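Local atomic coordinates of vinylacetyl-CoA Delta-isomerase (Nitrosopumilus maritimus SCM1, PDB entry 6VJR), a protein that probably acts as a vinylacetyl-CoA Delta-isomerase and 4-hydroxybutyryl-CoA dehydratase, carrying FAD, a [4Fe-4S] cluster and an iron ion. Residues K366-V369 and T370-Y374; L425-I428 and E429-T432. All coordinates share one frame; numbering follows the deposited sequence.

Interaction 1: K366-V369 and T370-Y374; sequences KHNV and TRFPY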
loop_
_atom_site.group_PDB
_atom_site.type_symbol
_atom_site.label_atom_id
_atom_site.label_comp_id
_atom_site.label_asym_id
_atom_site.label_seq_id
_atom_site.Cartn_x
_atom_site.Cartn_y
_atom_site.Cartn_z
ATOM N N LYS A 366 -4.770 16.821 -1.494
ATOM C CA LYS A 366 -3.613 16.839 -2.384
ATOM C C LYS A 366 -2.675 15.668 -2.089
ATOM O O LYS A 366 -2.126 15.080 -3.013
ATOM C CB LYS A 366 -2.913 18.188 -2.227
ATOM C CG LYS A 366 -1.469 18.134 -2.638
ATOM C CD LYS A 366 -1.246 18.051 -4.136
ATOM C CE LYS A 366 0.208 18.129 -4.353
ATOM N NZ LYS A 366 0.649 17.939 -5.715
ATOM N N HIS A 367 -2.453 15.353 -0.814
ATOM C CA HIS A 367 -1.521 14.258 -0.519
ATOM C C HIS A 367 -2.009 12.947 -1.117
ATOM O O HIS A 367 -1.196 12.162 -1.642
ATOM C CB HIS A 367 -1.157 14.194 0.955
ATOM C CG HIS A 367 0.213 13.672 1.194
ATOM N ND1 HIS A 367 1.315 14.343 0.699
ATOM C CD2 HIS A 367 0.684 12.572 1.801
ATOM C CE1 HIS A 367 2.418 13.670 1.091
ATOM N NE2 HIS A 367 2.054 12.598 1.739
ATOM N N ASN A 368 -3.322 12.694 -1.032
ATOM C CA ASN A 368 -3.900 11.540 -1.698
ATOM C C ASN A 368 -3.735 11.615 -3.219
ATOM O O ASN A 368 -3.545 10.590 -3.885
ATOM C CB ASN A 368 -5.314 11.253 -1.223
ATOM C CG ASN A 368 -5.325 10.719 0.185
ATOM O OD1 ASN A 368 -4.539 9.817 0.530
ATOM N ND2 ASN A 368 -6.216 11.223 1.021
ATOM N N VAL A 369 -3.961 12.813 -3.781
ATOM C CA VAL A 369 -3.754 13.050 -5.211
ATOM C C VAL A 369 -2.342 12.648 -5.661
ATOM O O VAL A 369 -2.161 12.196 -6.794
ATOM C CB VAL A 369 -4.106 14.511 -5.557
ATOM C CG1 VAL A 369 -3.608 14.972 -6.915
ATOM C CG2 VAL A 369 -5.602 14.706 -5.449
ATOM N N THR A 370 -1.328 12.808 -4.789
ATOM C CA THR A 370 0.063 12.471 -5.148
ATOM C C THR A 370 0.264 10.961 -5.297
ATOM O O THR A 370 1.300 10.546 -5.853
ATOM C CB THR A 370 1.127 13.060 -4.208
ATOM O OG1 THR A 370 1.135 12.321 -2.981
ATOM C CG2 THR A 370 0.958 14.568 -4.000
ATOM N N ARG A 371 -0.691 10.178 -4.774
ATOM C CA ARG A 371 -0.596 8.719 -4.723
ATOM C C ARG A 371 -1.566 8.038 -5.698
ATOM O O ARG A 371 -1.178 7.190 -6.497
ATOM C CB ARG A 371 -0.876 8.276 -3.278
ATOM C CG ARG A 371 0.184 8.723 -2.286
ATOM C CD ARG A 371 -0.201 8.444 -0.847
ATOM N NE ARG A 371 0.918 8.702 0.057
ATOM C CZ ARG A 371 0.889 8.573 1.374
ATOM N NH1 ARG A 371 -0.200 8.214 1.990
ATOM N NH2 ARG A 371 1.974 8.787 2.094
ATOM N N PHE A 372 -2.846 8.349 -5.563
ATOM C CA PHE A 372 -3.880 7.479 -6.115
ATOM C C PHE A 372 -3.931 7.493 -7.647
ATOM O O PHE A 372 -4.221 6.439 -8.247
ATOM C CB PHE A 372 -5.262 7.729 -5.527
ATOM C CG PHE A 372 -5.356 7.470 -4.043
ATOM C CD1 PHE A 372 -4.386 6.724 -3.347
ATOM C CD2 PHE A 372 -6.448 7.955 -3.318
ATOM C CE1 PHE A 372 -4.508 6.521 -1.981
ATOM C CE2 PHE A 372 -6.560 7.708 -1.965
ATOM C CZ PHE A 372 -5.574 6.996 -1.299
ATOM N N PRO A 373 -3.752 8.638 -8.362
ATOM C CA PRO A 373 -3.768 8.595 -9.830
ATOM C C PRO A 373 -2.812 7.537 -10.379
ATOM O O PRO A 373 -3.095 6.933 -11.416
ATOM C CB PRO A 373 -3.448 10.031 -10.259
ATOM C CG PRO A 373 -4.010 10.827 -9.083
ATOM C CD PRO A 373 -3.592 10.022 -7.863
ATOM N N TYR A 374 -1.659 7.390 -9.714
ATOM C CA TYR A 374 -0.677 6.408 -10.148
ATOM C C TYR A 374 -1.234 4.994 -10.075
ATOM O O TYR A 374 -0.956 4.172 -10.943
ATOM C CB TYR A 374 0.611 6.603 -9.385
ATOM C CG TYR A 374 1.406 7.848 -9.763
ATOM C CD1 TYR A 374 1.138 9.074 -9.165
ATOM C CD2 TYR A 374 2.402 7.819 -10.720
ATOM C CE1 TYR A 374 1.855 10.213 -9.489
ATOM C CE2 TYR A 374 3.145 8.932 -11.048
ATOM C CZ TYR A 374 2.821 10.159 -10.472
ATOM O OH TYR A 374 3.545 11.284 -10.708
HETATM O O HOH W 1 3.810 10.744 0.690
HETATM O O HOH W 2 -2.924 7.692 1.274
#
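T370 reaches back to H367 through its hydroxyl: T370 OG1 donates to H367 O at 2.7 Å, because chi1 (75°) sets OG1 between the backbone N and the carbonyl carbon. The same oxygen lies over one face of the H367 ring. H367 CD2 sits 3.9 Å above the R371 guanidinium plane, over its centre, with the planes 56° apart; water 1 joins R371 NH2 and, weakly, H367 NE2, while H367 ND1 and NE2 bond Q454 and R455. N368 and F372 run side by side, amide and ring planes 14° apart; N368 OD1 lies 3.5 Å from F372 CZ, and N368 CB makes an off-centre CH-pi contact. Replacing F372 by alanine would probably open a gap beside the N368 amide. N368 O takes F372 N almost straight at 2.9 Å and R371 N from above the carbonyl plane at 3.0 Å. H331 NE2 of the second subunit hydrogen-bonds N368 OD1, and E328 OE1 of that subunit forms a salt bridge with R371 NH1. P373 has no N-H, so V369 O faces P373 CD at 2.8 Å, consistent with the break in the helical ladder. This is a junction between helices 359-369 and 372-384, with a proline in the second helix's first turn, at the subunit interface and beside the iron site: V369 packs near the iron ligand Y293, whose ring makes a cation-pi contact with K366.

Interaction 2: L425-I428 and E429-T432; sequences LRLI and ENMT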
loop_
_atom_site.group_PDB
_atom_site.type_symbol
_atom_site.label_atom_id
_atom_site.label_comp_id
_atom_site.label_asym_id
_atom_site.label_seq_id
_atom_site.Cartn_x
_atom_site.Cartn_y
_atom_site.Cartn_z
ATOM N N LEU A 425 -8.037 2.206 -26.505
ATOM C CA LEU A 425 -6.676 1.910 -26.080
ATOM C C LEU A 425 -5.775 3.146 -26.126
ATOM O O LEU A 425 -5.012 3.403 -25.184
ATOM C CB LEU A 425 -6.089 0.756 -26.892
ATOM C CG LEU A 425 -6.707 -0.628 -26.648
ATOM C CD1 LEU A 425 -6.396 -1.558 -27.776
ATOM C CD2 LEU A 425 -6.171 -1.192 -25.350
ATOM N N ARG A 426 -5.886 3.918 -27.209
ATOM C CA ARG A 426 -5.122 5.173 -27.326
ATOM C C ARG A 426 -5.496 6.157 -26.213
ATOM O O ARG A 426 -4.650 6.881 -25.723
ATOM C CB ARG A 426 -5.269 5.808 -28.712
ATOM C CG ARG A 426 -4.512 5.001 -29.770
ATOM C CD ARG A 426 -3.018 5.048 -29.540
ATOM N NE ARG A 426 -2.331 4.569 -30.733
ATOM C CZ ARG A 426 -1.237 3.769 -30.711
ATOM N NH1 ARG A 426 -0.554 3.652 -29.596
ATOM N NH2 ARG A 426 -0.820 3.197 -31.831
ATOM N N LEU A 427 -6.789 6.238 -25.845
ATOM C CA LEU A 427 -7.196 7.092 -24.746
ATOM C C LEU A 427 -6.474 6.701 -23.448
ATOM O O LEU A 427 -5.942 7.573 -22.720
ATOM C CB LEU A 427 -8.703 7.207 -24.603
ATOM C CG LEU A 427 -9.174 8.145 -23.497
ATOM C CD1 LEU A 427 -8.747 9.583 -23.724
ATOM C CD2 LEU A 427 -10.673 8.040 -23.350
ATOM N N ILE A 428 -6.457 5.398 -23.156
ATOM C CA ILE A 428 -5.769 4.902 -21.956
ATOM C C ILE A 428 -4.277 5.229 -22.018
ATOM O O ILE A 428 -3.717 5.721 -21.038
ATOM C CB ILE A 428 -6.048 3.409 -21.720
ATOM C CG1 ILE A 428 -7.530 3.177 -21.484
ATOM C CG2 ILE A 428 -5.238 2.921 -20.526
ATOM C CD1 ILE A 428 -7.953 1.713 -21.468
ATOM N N GLU A 429 -3.638 4.989 -23.164
ATOM C CA GLU A 429 -2.231 5.344 -23.333
ATOM C C GLU A 429 -1.996 6.839 -23.076
ATOM O O GLU A 429 -1.080 7.246 -22.376
ATOM C CB GLU A 429 -1.768 4.931 -24.730
ATOM C CG GLU A 429 -0.278 5.119 -24.971
ATOM C CD GLU A 429 0.175 5.163 -26.447
ATOM O OE1 GLU A 429 -0.688 5.407 -27.335
ATOM O OE2 GLU A 429 1.383 4.950 -26.738
ATOM N N ASN A 430 -2.871 7.668 -23.635
ATOM C CA ASN A 430 -2.754 9.108 -23.518
ATOM C C ASN A 430 -2.808 9.585 -22.070
ATOM O O ASN A 430 -2.114 10.521 -21.705
ATOM C CB ASN A 430 -3.876 9.754 -24.331
ATOM C CG ASN A 430 -4.093 11.231 -24.112
ATOM O OD1 ASN A 430 -3.322 12.086 -24.572
ATOM N ND2 ASN A 430 -5.120 11.540 -23.359
ATOM N N MET A 431 -3.657 8.962 -21.271
ATOM C CA MET A 431 -3.845 9.377 -19.886
ATOM C C MET A 431 -2.834 8.750 -18.919
ATOM O O MET A 431 -2.693 9.262 -17.802
ATOM C CB MET A 431 -5.265 9.067 -19.432
ATOM C CG MET A 431 -6.281 9.882 -20.202
ATOM S SD MET A 431 -7.966 9.691 -19.615
ATOM C CE MET A 431 -7.841 10.713 -18.134
ATOM N N THR A 432 -2.161 7.656 -19.300
ATOM C CA THR A 432 -1.245 6.955 -18.382
ATOM C C THR A 432 0.228 7.086 -18.759
ATOM O O THR A 432 1.075 6.984 -17.879
ATOM C CB THR A 432 -1.702 5.499 -18.283
ATOM O OG1 THR A 432 -1.534 4.811 -19.515
ATOM C CG2 THR A 432 -3.130 5.388 -17.776
#
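R426 bends at chi2 (-66°) while E429 stretches out with CG opposite its own backbone N (chi1 -174°), and these two shapes lay the side chains alongside each other, pointing the same way. R426 NH1 then forms a salt bridge with E429 OE1 at 2.9 Å, an i to i+3 pairing along one helix. The N-H points fairly well at the oxygen (156°), but it meets OE1 from above the carboxylate plane and not within it. Both groups have further charged partners: E429 OE1 also takes R236 NH1, from a residue of the sodium site, and R426 NE pairs with D244. Such a shared network would probably stabilise the buried charges. At the other end of the segment T432 OG1 donates to I428 O at 2.8 Å from above the carbonyl plane; I428 O is also approached by M431 N and T432 N in weak bonds. The regular helical ladder is evident in E429 N to L425 O at 2.9 Å and M431 N to L427 O at 3.0 Å. L427 CD1 lies 4.2 Å from M431 SD, an apolar contact between side chains running the same way. Within helix 418-432 these two turns pack on their neighbours: I428 rests on A306 and I310 of helix 295-314, L425 and I428 meet A384 of helix 372-384, and both touch V388 of helix 387-390.

Interactions 1 and 2 follow each other along the chain, with centres 19 Å apart and nearest atoms about 7 Å apart, and they do not touch. Helix 372-384 joins them: residues 370-374 run into its first turn, P373 O bonds S377 OG, S377 packs on T432, and Q381 NE2 bonds T432 OG1. Interaction 1 lies closer to the iron site: the side chain of K366 is about 7 Å from the iron ion and about 7 Å from a bound FAD. Interaction 2 approaches a flavin through L425, whose side chain is about 8 Å from a bound FAD, and the side chain of R426 is about 10 Å from a sodium ion. Both touch the third subunit.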